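Local coordinates for tudor and KH domain-containing protein homolog (Drosophila melanogaster, PDB 5YGB) that binds the N-terminal tail of Piwi through its Tudor domain and probably recruits Piwi proteins to the piRNA biogenesis machinery, at residues K3-Y8 and A164-Y169; C126-V131 and V192-P197; V20-P25 and T118-A123. The protein carries 1 engineered substitution. All blocks are in the same frame, centred on the assembly; numbering follows the deposited sequence.

Contact 1: K3-Y8 and A164-Y169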
loop_
_atom_site.group_PDB
_atom_site.type_symbol
_atom_site.label_atom_id
_atom_site.label_comp_id
_atom_site.label_asym_id
_atom_site.label_seq_id
_atom_site.Cartn_x
_atom_site.Cartn_y
_atom_site.Cartn_z
ATOM N N LYS A 3 0.468 -12.024 -18.622
ATOM C CA LYS A 3 1.777 -11.474 -18.967
ATOM C C LYS A 3 2.547 -11.020 -17.728
ATOM O O LYS A 3 1.955 -10.514 -16.768
ATOM C CB LYS A 3 1.619 -10.291 -19.931
ATOM C CG LYS A 3 1.004 -10.629 -21.281
ATOM C CD LYS A 3 1.928 -11.499 -22.119
ATOM C CE LYS A 3 1.132 -12.360 -23.089
ATOM N NZ LYS A 3 1.957 -13.450 -23.673
ATOM N N PRO A 4 3.876 -11.184 -17.747
ATOM C CA PRO A 4 4.714 -10.608 -16.692
ATOM C C PRO A 4 4.625 -9.090 -16.719
ATOM O O PRO A 4 4.359 -8.491 -17.764
ATOM C CB PRO A 4 6.124 -11.085 -17.049
ATOM C CG PRO A 4 6.060 -11.337 -18.536
ATOM C CD PRO A 4 4.675 -11.873 -18.775
ATOM N N MET A 5 4.844 -8.463 -15.570
ATOM C CA MET A 5 4.788 -7.011 -15.481
ATOM C C MET A 5 5.888 -6.508 -14.560
ATOM O O MET A 5 6.211 -7.151 -13.559
ATOM C CB MET A 5 3.407 -6.551 -14.992
ATOM C CG MET A 5 2.952 -7.214 -13.708
ATOM S SD MET A 5 1.176 -7.006 -13.336
ATOM C CE MET A 5 1.057 -8.002 -11.844
ATOM N N GLU A 6 6.466 -5.362 -14.904
ATOM C CA GLU A 6 7.471 -4.719 -14.058
ATOM C C GLU A 6 6.770 -3.995 -12.926
ATOM O O GLU A 6 5.841 -3.230 -13.162
ATOM C CB GLU A 6 8.336 -3.736 -14.861
ATOM C CG GLU A 6 9.095 -4.357 -16.035
ATOM C CD GLU A 6 10.069 -3.389 -16.666
ATOM O OE1 GLU A 6 9.788 -2.173 -16.673
ATOM O OE2 GLU A 6 11.126 -3.845 -17.155
ATOM N N VAL A 7 7.198 -4.254 -11.693
ATOM C CA VAL A 7 6.560 -3.643 -10.524
ATOM C C VAL A 7 7.561 -3.192 -9.472
ATOM O O VAL A 7 8.719 -3.633 -9.447
ATOM C CB VAL A 7 5.570 -4.614 -9.826
ATOM C CG1 VAL A 7 4.497 -5.123 -10.795
ATOM C CG2 VAL A 7 6.327 -5.767 -9.153
ATOM N N TYR A 8 7.095 -2.311 -8.597
ATOM C CA TYR A 8 7.755 -2.055 -7.321
ATOM C C TYR A 8 6.893 -2.627 -6.220
ATOM O O TYR A 8 5.673 -2.492 -6.279
ATOM C CB TYR A 8 7.911 -0.564 -7.042
ATOM C CG TYR A 8 8.702 0.242 -8.035
ATOM C CD1 TYR A 8 10.009 -0.103 -8.364
ATOM C CD2 TYR A 8 8.156 1.374 -8.616
ATOM C CE1 TYR A 8 10.733 0.643 -9.252
ATOM C CE2 TYR A 8 8.882 2.139 -9.512
ATOM C CZ TYR A 8 10.169 1.763 -9.821
ATOM O OH TYR A 8 10.897 2.513 -10.717
ATOM N N ALA A 164 6.717 -9.342 -11.868
ATOM C CA ALA A 164 5.606 -10.039 -11.233
ATOM C C ALA A 164 4.745 -10.739 -12.265
ATOM O O ALA A 164 4.617 -10.273 -13.398
ATOM C CB ALA A 164 4.758 -9.068 -10.427
ATOM N N ARG A 165 4.155 -11.860 -11.878
ATOM C CA ARG A 165 3.166 -12.509 -12.725
ATOM C C ARG A 165 2.031 -13.034 -11.854
ATOM O O ARG A 165 2.258 -13.710 -10.853
ATOM C CB ARG A 165 3.788 -13.640 -13.536
ATOM C CG ARG A 165 2.793 -14.311 -14.470
ATOM C CD ARG A 165 3.387 -15.536 -15.160
ATOM N NE ARG A 165 4.378 -15.183 -16.171
ATOM C CZ ARG A 165 4.960 -16.063 -16.980
ATOM N NH1 ARG A 165 4.648 -17.350 -16.894
ATOM N NH2 ARG A 165 5.851 -15.658 -17.876
ATOM N N VAL A 166 0.800 -12.711 -12.230
ATOM C CA VAL A 166 -0.349 -13.232 -11.503
ATOM C C VAL A 166 -0.568 -14.681 -11.910
ATOM O O VAL A 166 -0.736 -14.971 -13.098
ATOM C CB VAL A 166 -1.612 -12.403 -11.780
ATOM C CG1 VAL A 166 -2.825 -13.028 -11.102
ATOM C CG2 VAL A 166 -1.419 -10.966 -11.309
ATOM N N VAL A 167 -0.538 -15.595 -10.943
ATOM C CA VAL A 167 -0.691 -17.017 -11.260
ATOM C C VAL A 167 -1.876 -17.666 -10.558
ATOM O O VAL A 167 -2.205 -18.819 -10.848
ATOM C CB VAL A 167 0.582 -17.822 -10.911
ATOM C CG1 VAL A 167 1.769 -17.328 -11.736
ATOM C CG2 VAL A 167 0.876 -17.761 -9.411
ATOM N N THR A 168 -2.520 -16.939 -9.646
ATOM C CA THR A 168 -3.678 -17.474 -8.929
ATOM C C THR A 168 -4.417 -16.331 -8.238
ATOM O O THR A 168 -3.938 -15.201 -8.225
ATOM C CB THR A 168 -3.261 -18.547 -7.886
ATOM O OG1 THR A 168 -4.422 -19.235 -7.389
ATOM C CG2 THR A 168 -2.509 -17.904 -6.726
ATOM N N TYR A 169 -5.585 -16.641 -7.680
ATOM C CA TYR A 169 -6.392 -15.713 -6.881
ATOM C C TYR A 169 -6.901 -16.414 -5.636
ATOM O O TYR A 169 -7.147 -17.625 -5.664
ATOM C CB TYR A 169 -7.609 -15.179 -7.654
ATOM C CG TYR A 169 -7.288 -14.231 -8.775
ATOM C CD1 TYR A 169 -7.095 -12.878 -8.532
ATOM C CD2 TYR A 169 -7.183 -14.690 -10.079
ATOM C CE1 TYR A 169 -6.790 -12.004 -9.564
ATOM C CE2 TYR A 169 -6.878 -13.832 -11.110
ATOM C CZ TYR A 169 -6.687 -12.496 -10.851
ATOM O OH TYR A 169 -6.384 -11.659 -11.887
HETATM O O HOH W 1 0.437 -11.004 -14.655
#
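Met-5 and Ala-164 form an antiparallel hydrogen-bonded pair. Ala-164 N meets Met-5 O at 2.8 Å, with a nearly straight N-H...O angle of 175°. The return bond, Met-5 N to Ala-164 O, is also 2.8 Å and lies in the carbonyl plane. Pro-4 CA adds a weaker C-H contact to Ala-164 O at 3.3 Å. The side chain of Met-5 starts between its own backbone N and carbonyl carbon (chi1 53°) and then runs extended. This carries CE to Val-166 CG2, 3.9 Å away, with Ala-164 CB close by. Both methyls of Val-7 touch Ala-164 CB, the nearer being CG2 at 3.9 Å. On the exposed side, Arg-165 lies alongside the Pro-4 ring. A water joins Lys-3 O to Val-166 N and so extends the link past Pro-4, which has no N-H to give. The pair joins the first and fourth strands, in chain order, of the mixed five-stranded sheet in the nuclease-like half of the extended Tudor domain. A serine in place of Met-5 would probably leave Val-166 CG2 without its CE partner and the Ala-164 methyl less covered on that side. The backbone bonds thus fix the pairing, while apolar contacts cover it.

Contact 2: C126-V131 and V192-P197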
loop_
_atom_site.group_PDB
_atom_site.type_symbol
_atom_site.label_atom_id
_atom_site.label_comp_id
_atom_site.label_asym_id
_atom_site.label_seq_id
_atom_site.Cartn_x
_atom_site.Cartn_y
_atom_site.Cartn_z
ATOM N N CYS A 126 -1.541 -7.853 -2.873
ATOM C CA CYS A 126 -1.229 -9.182 -3.403
ATOM C C CYS A 126 -0.785 -10.088 -2.283
ATOM O O CYS A 126 -0.472 -9.636 -1.181
ATOM C CB CYS A 126 -0.093 -9.133 -4.428
ATOM S SG CYS A 126 -0.337 -8.112 -5.881
ATOM N N PHE A 127 -0.721 -11.381 -2.588
ATOM C CA PHE A 127 0.035 -12.319 -1.769
ATOM C C PHE A 127 1.059 -13.047 -2.636
ATOM O O PHE A 127 0.928 -13.091 -3.861
ATOM C CB PHE A 127 -0.910 -13.307 -1.040
ATOM C CG PHE A 127 -1.600 -14.320 -1.937
ATOM C CD1 PHE A 127 -2.765 -13.986 -2.616
ATOM C CD2 PHE A 127 -1.122 -15.617 -2.041
ATOM C CE1 PHE A 127 -3.421 -14.916 -3.410
ATOM C CE2 PHE A 127 -1.778 -16.548 -2.835
ATOM C CZ PHE A 127 -2.929 -16.192 -3.516
ATOM N N LEU A 128 2.096 -13.576 -1.999
ATOM C CA LEU A 128 3.103 -14.347 -2.715
ATOM C C LEU A 128 2.575 -15.757 -2.899
ATOM O O LEU A 128 2.302 -16.442 -1.922
ATOM C CB LEU A 128 4.435 -14.365 -1.958
ATOM C CG LEU A 128 5.650 -14.907 -2.715
ATOM C CD1 LEU A 128 5.988 -13.970 -3.876
ATOM C CD2 LEU A 128 6.835 -15.063 -1.763
ATOM N N ALA A 129 2.405 -16.184 -4.146
ATOM C CA ALA A 129 1.853 -17.512 -4.417
ATOM C C ALA A 129 2.775 -18.645 -3.967
ATOM O O ALA A 129 3.997 -18.502 -3.930
ATOM C CB ALA A 129 1.547 -17.649 -5.897
ATOM N N ASN A 130 2.151 -19.762 -3.603
ATOM C CA ASN A 130 2.836 -21.043 -3.376
ATOM C C ASN A 130 3.750 -21.089 -2.152
ATOM O O ASN A 130 4.662 -21.920 -2.088
ATOM C CB ASN A 130 3.628 -21.437 -4.629
ATOM C CG ASN A 130 2.747 -21.539 -5.868
ATOM O OD1 ASN A 130 1.679 -22.156 -5.831
ATOM N ND2 ASN A 130 3.185 -20.931 -6.963
ATOM N N VAL A 131 3.499 -20.221 -1.176
ATOM C CA VAL A 131 4.205 -20.276 0.103
ATOM C C VAL A 131 3.260 -20.220 1.301
ATOM O O VAL A 131 2.136 -19.713 1.216
ATOM C CB VAL A 131 5.225 -19.117 0.267
ATOM C CG1 VAL A 131 6.247 -19.122 -0.853
ATOM C CG2 VAL A 131 4.510 -17.767 0.356
ATOM N N VAL A 192 0.844 -13.754 -6.710
ATOM C CA VAL A 192 1.869 -13.487 -7.707
ATOM C C VAL A 192 3.148 -14.270 -7.477
ATOM O O VAL A 192 3.473 -14.657 -6.351
ATOM C CB VAL A 192 2.239 -11.975 -7.766
ATOM C CG1 VAL A 192 1.044 -11.156 -8.228
ATOM C CG2 VAL A 192 2.779 -11.464 -6.417
ATOM N N GLU A 193 3.851 -14.494 -8.580
ATOM C CA GLU A 193 5.263 -14.848 -8.568
ATOM C C GLU A 193 6.066 -13.558 -8.667
ATOM O O GLU A 193 5.663 -12.631 -9.362
ATOM C CB GLU A 193 5.614 -15.755 -9.743
ATOM C CG GLU A 193 4.948 -17.100 -9.705
ATOM C CD GLU A 193 5.527 -18.063 -10.723
ATOM O OE1 GLU A 193 6.271 -17.614 -11.627
ATOM O OE2 GLU A 193 5.239 -19.275 -10.612
ATOM N N LEU A 194 7.199 -13.492 -7.991
ATOM C CA LEU A 194 8.056 -12.322 -8.056
ATOM C C LEU A 194 9.463 -12.758 -8.312
ATOM O O LEU A 194 9.942 -13.704 -7.690
ATOM C CB LEU A 194 8.048 -11.525 -6.755
ATOM C CG LEU A 194 6.813 -10.789 -6.270
ATOM C CD1 LEU A 194 7.110 -10.158 -4.926
ATOM C CD2 LEU A 194 6.413 -9.738 -7.296
ATOM N N PHE A 195 10.158 -12.068 -9.200
ATOM C CA PHE A 195 11.590 -12.259 -9.196
ATOM C C PHE A 195 12.326 -10.989 -9.530
ATOM O O PHE A 195 11.792 -10.061 -10.135
ATOM C CB PHE A 195 11.999 -13.394 -10.124
ATOM C CG PHE A 195 11.835 -13.103 -11.570
ATOM C CD1 PHE A 195 12.870 -12.527 -12.296
ATOM C CD2 PHE A 195 10.672 -13.465 -12.235
ATOM C CE1 PHE A 195 12.724 -12.281 -13.646
ATOM C CE2 PHE A 195 10.525 -13.226 -13.586
ATOM C CZ PHE A 195 11.551 -12.638 -14.294
ATOM N N ASP A 196 13.568 -10.955 -9.080
ATOM C CA ASP A 196 14.430 -9.806 -9.225
ATOM C C ASP A 196 15.323 -10.032 -10.444
ATOM O O ASP A 196 16.173 -10.912 -10.433
ATOM C CB ASP A 196 15.255 -9.621 -7.949
ATOM C CG ASP A 196 16.107 -8.385 -7.974
ATOM O OD1 ASP A 196 16.295 -7.784 -9.059
ATOM O OD2 ASP A 196 16.615 -8.014 -6.894
ATOM N N PRO A 197 15.136 -9.238 -11.505
ATOM C CA PRO A 197 15.914 -9.447 -12.738
ATOM C C PRO A 197 17.381 -9.051 -12.637
ATOM O O PRO A 197 18.161 -9.385 -13.530
ATOM C CB PRO A 197 15.191 -8.563 -13.751
ATOM C CG PRO A 197 14.578 -7.478 -12.928
ATOM C CD PRO A 197 14.153 -8.150 -11.644
HETATM O O HOH W 2 5.266 -17.047 -5.834
HETATM O O HOH W 3 5.221 -19.524 -7.424
#
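Val-192 O is gripped by two donors. Ala-129 N reaches Val-192 O at 2.9 Å, tilted 31° from the carbonyl plane. A water also donates to Val-192 O, at 3.0 Å, and to Ala-129 O. The same water therefore ties the residue just past strand 124-128 to strand 188-195. From the same edge of the strand, Val-192 N bonds to Phe-127 O at 2.9 Å, nearly along the C=O axis. Val-192 thus sits between Phe-127 and Ala-129, bridged to Leu-128 in parallel. This is the parallel pairing in an otherwise antiparallel five-stranded sheet, as in the OB-type fold of the staphylococcal nuclease-like half of extended Tudor domains. The side chains are buried. Val-192 CG1 stands beside its backbone N, anti to the carbonyl carbon (chi1 -64°), and faces Cys-126 SG at 4.1 Å. Its other methyl, CG2, rests near Phe-127 O at 3.6 Å. The CG of Leu-128 is anti to its backbone N (chi1 -169°), and CD1 comes within 4.1 Å of Leu-194 CG, the two side chains crossing obliquely. Leu-128 CD1 also lies near Val-192 O. Ala-206 and Ile-205 of helix 205-211 cover Leu-128 and Leu-194, respectively, and Phe-18 packs on Cys-126, Val-192 and Leu-194.

Contact 3: V20-P25 and T118-A123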
loop_
_atom_site.group_PDB
_atom_site.type_symbol
_atom_site.label_atom_id
_atom_site.label_comp_id
_atom_site.label_asym_id
_atom_site.label_seq_id
_atom_site.Cartn_x
_atom_site.Cartn_y
_atom_site.Cartn_z
ATOM N N VAL A 20 1.832 -3.769 -4.576
ATOM C CA VAL A 20 2.702 -3.461 -5.711
ATOM C C VAL A 20 2.161 -2.303 -6.549
ATOM O O VAL A 20 0.941 -2.044 -6.592
ATOM C CB VAL A 20 2.928 -4.688 -6.635
ATOM C CG1 VAL A 20 3.474 -5.857 -5.844
ATOM C CG2 VAL A 20 1.649 -5.080 -7.335
ATOM N N GLN A 21 3.092 -1.617 -7.197
ATOM C CA GLN A 21 2.827 -0.549 -8.148
ATOM C C GLN A 21 3.388 -0.965 -9.492
ATOM O O GLN A 21 4.466 -1.555 -9.546
ATOM C CB GLN A 21 3.509 0.745 -7.716
ATOM C CG GLN A 21 3.100 1.268 -6.334
ATOM C CD GLN A 21 4.062 2.314 -5.823
ATOM O OE1 GLN A 21 5.251 2.283 -6.144
ATOM N NE2 GLN A 21 3.562 3.243 -5.020
ATOM N N LEU A 22 2.702 -0.625 -10.574
ATOM C CA LEU A 22 3.226 -0.873 -11.909
ATOM C C LEU A 22 4.245 0.178 -12.315
ATOM O O LEU A 22 4.003 1.377 -12.158
ATOM C CB LEU A 22 2.103 -0.882 -12.943
ATOM C CG LEU A 22 1.051 -1.965 -12.797
ATOM C CD1 LEU A 22 0.013 -1.786 -13.888
ATOM C CD2 LEU A 22 1.698 -3.300 -12.909
ATOM N N ILE A 23 5.359 -0.277 -12.869
ATOM C CA ILE A 23 6.378 0.604 -13.430
ATOM C C ILE A 23 6.012 1.010 -14.841
ATOM O O ILE A 23 5.602 0.182 -15.656
ATOM C CB ILE A 23 7.744 -0.089 -13.443
ATOM C CG1 ILE A 23 8.170 -0.423 -12.015
ATOM C CG2 ILE A 23 8.797 0.780 -14.143
ATOM C CD1 ILE A 23 9.462 -1.200 -11.940
ATOM N N GLY A 24 6.181 2.286 -15.155
ATOM C CA GLY A 24 5.968 2.751 -16.512
ATOM C C GLY A 24 5.371 4.138 -16.491
ATOM O O GLY A 24 5.641 4.912 -15.559
ATOM N N PRO A 25 4.522 4.454 -17.474
ATOM C CA PRO A 25 3.932 5.791 -17.523
ATOM C C PRO A 25 3.148 6.088 -16.255
ATOM O O PRO A 25 3.099 7.233 -15.830
ATOM C CB PRO A 25 3.010 5.734 -18.745
ATOM C CG PRO A 25 3.499 4.579 -19.547
ATOM C CD PRO A 25 4.030 3.593 -18.564
ATOM N N THR A 118 -7.771 11.830 -11.123
ATOM C CA THR A 118 -7.693 11.229 -12.459
ATOM C C THR A 118 -6.855 9.949 -12.530
ATOM O O THR A 118 -7.257 8.970 -13.168
ATOM C CB THR A 118 -7.122 12.243 -13.466
ATOM O OG1 THR A 118 -8.024 13.353 -13.576
ATOM C CG2 THR A 118 -6.955 11.612 -14.838
ATOM N N LEU A 119 -5.686 9.959 -11.904
ATOM C CA LEU A 119 -4.781 8.815 -11.968
ATOM C C LEU A 119 -5.362 7.597 -11.250
ATOM O O LEU A 119 -5.850 7.702 -10.124
ATOM C CB LEU A 119 -3.423 9.173 -11.356
ATOM C CG LEU A 119 -2.347 8.088 -11.403
ATOM C CD1 LEU A 119 -1.943 7.773 -12.834
ATOM C CD2 LEU A 119 -1.125 8.526 -10.605
ATOM N N ARG A 120 -5.305 6.441 -11.906
ATOM C CA ARG A 120 -5.678 5.169 -11.287
ATOM C C ARG A 120 -5.022 5.017 -9.909
ATOM O O ARG A 120 -3.857 5.372 -9.742
ATOM C CB ARG A 120 -5.264 4.019 -12.233
ATOM C CG ARG A 120 -5.190 2.623 -11.622
ATOM C CD ARG A 120 -4.743 1.526 -12.624
ATOM N NE ARG A 120 -4.448 0.314 -11.866
ATOM C CZ ARG A 120 -3.236 -0.005 -11.422
ATOM N NH1 ARG A 120 -2.196 0.770 -11.707
ATOM N NH2 ARG A 120 -3.056 -1.103 -10.705
ATOM N N PHE A 121 -5.756 4.526 -8.912
ATOM C CA PHE A 121 -5.130 4.251 -7.618
ATOM C C PHE A 121 -4.018 3.215 -7.849
ATOM O O PHE A 121 -4.248 2.146 -8.439
ATOM C CB PHE A 121 -6.152 3.753 -6.588
ATOM C CG PHE A 121 -7.155 4.801 -6.144
ATOM C CD1 PHE A 121 -7.073 6.118 -6.571
ATOM C CD2 PHE A 121 -8.166 4.457 -5.263
ATOM C CE1 PHE A 121 -8.006 7.065 -6.144
ATOM C CE2 PHE A 121 -9.093 5.405 -4.825
ATOM C CZ PHE A 121 -9.008 6.695 -5.269
ATOM N N GLN A 122 -2.804 3.522 -7.409
ATOM C CA GLN A 122 -1.642 2.794 -7.913
ATOM C C GLN A 122 -1.271 1.503 -7.186
ATOM O O GLN A 122 -0.541 0.682 -7.749
ATOM C CB GLN A 122 -0.432 3.743 -7.925
ATOM C CG GLN A 122 -0.550 4.839 -8.975
ATOM C CD GLN A 122 -0.488 4.259 -10.365
ATOM O OE1 GLN A 122 0.506 3.641 -10.747
ATOM N NE2 GLN A 122 -1.563 4.420 -11.115
ATOM N N ALA A 123 -1.728 1.305 -5.952
ATOM C CA ALA A 123 -1.313 0.132 -5.188
ATOM C C ALA A 123 -2.291 -1.011 -5.329
ATOM O O ALA A 123 -3.503 -0.816 -5.186
ATOM C CB ALA A 123 -1.136 0.483 -3.704
HETATM O O HOH W 4 0.213 0.862 -10.355
HETATM O O HOH W 5 3.097 3.114 -10.090
#
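Val-20 O lies close against the backbone of Ala-123, whose CA makes a C-H contact to it at 3.4 Å. This is the tight part of the contact. Val-20 O is also 3.3 Å from Gln-122 O, but both are acceptors and no bond forms. Gln-21 CG passes Gln-122 O at 4.0 Å. Its amide turns elsewhere: Gln-21 NE2 donates to Asp-97 O. Asp-97 OD1 takes the Gln-122 N-H, so one residue of the Tudor half holds both segments. The looser side lies around Leu-22 and Arg-120. Here the direct touch is slight: Leu-22 CD1 is 4.0 Å from Arg-120 NH1, and the two side chains cross at about a right angle. Water does most of the joining. One water accepts from Leu-22 N and from Arg-120 NH1, and sits near Gln-122 O and OE1. A second donates to Leu-22 O at 2.8 Å and to Gln-122 OE1 at 2.7 Å. The Gln-122 side chain is folded (chi1 -69°, chi2 -67°). This turn brings NE2 to Arg-120 O at 2.8 Å, with the donor 43° above the carbonyl plane. Gln-122 NE2 and Arg-120 NH1 also both donate to Gln-26 OE1 in helix 25-41. The contact joins the end of strand 17-22 to the loop that returns to strand 124-128, where the chain passes between the two halves of the extended Tudor domain. No direct hydrogen bond crosses the two segments, so the polar link between them runs largely through shared waters and Asp-97, with Gln-26 holding the loop to helix 25-41 and the backbone bond of Val-20 with Val-124 just beyond.

Overall arrangement
The three contacts lie on or beside one mixed sheet, whose strands run in the order 5-12, 17-22, 124-128, 188-195, 162-171. Contact 1 pairs the first with the last. Contact 2 joins 124-128 to 188-195, its centre about 8 Å from that of contact 1. Contact 3 lies about 14 Å from contact 1 and 19 Å from contact 2, centre to centre. Along the chain, both segments of contact 3 precede those of contact 2 and fall between the two of contact 1; contacts 1 and 2 interleave. The canonical Tudor sheet, strands 60-65 to 109-111, falls between 20-25 and 118-123. The nuclease-like half is therefore built from both ends of this construct, with the Tudor half inserted between them in sequence.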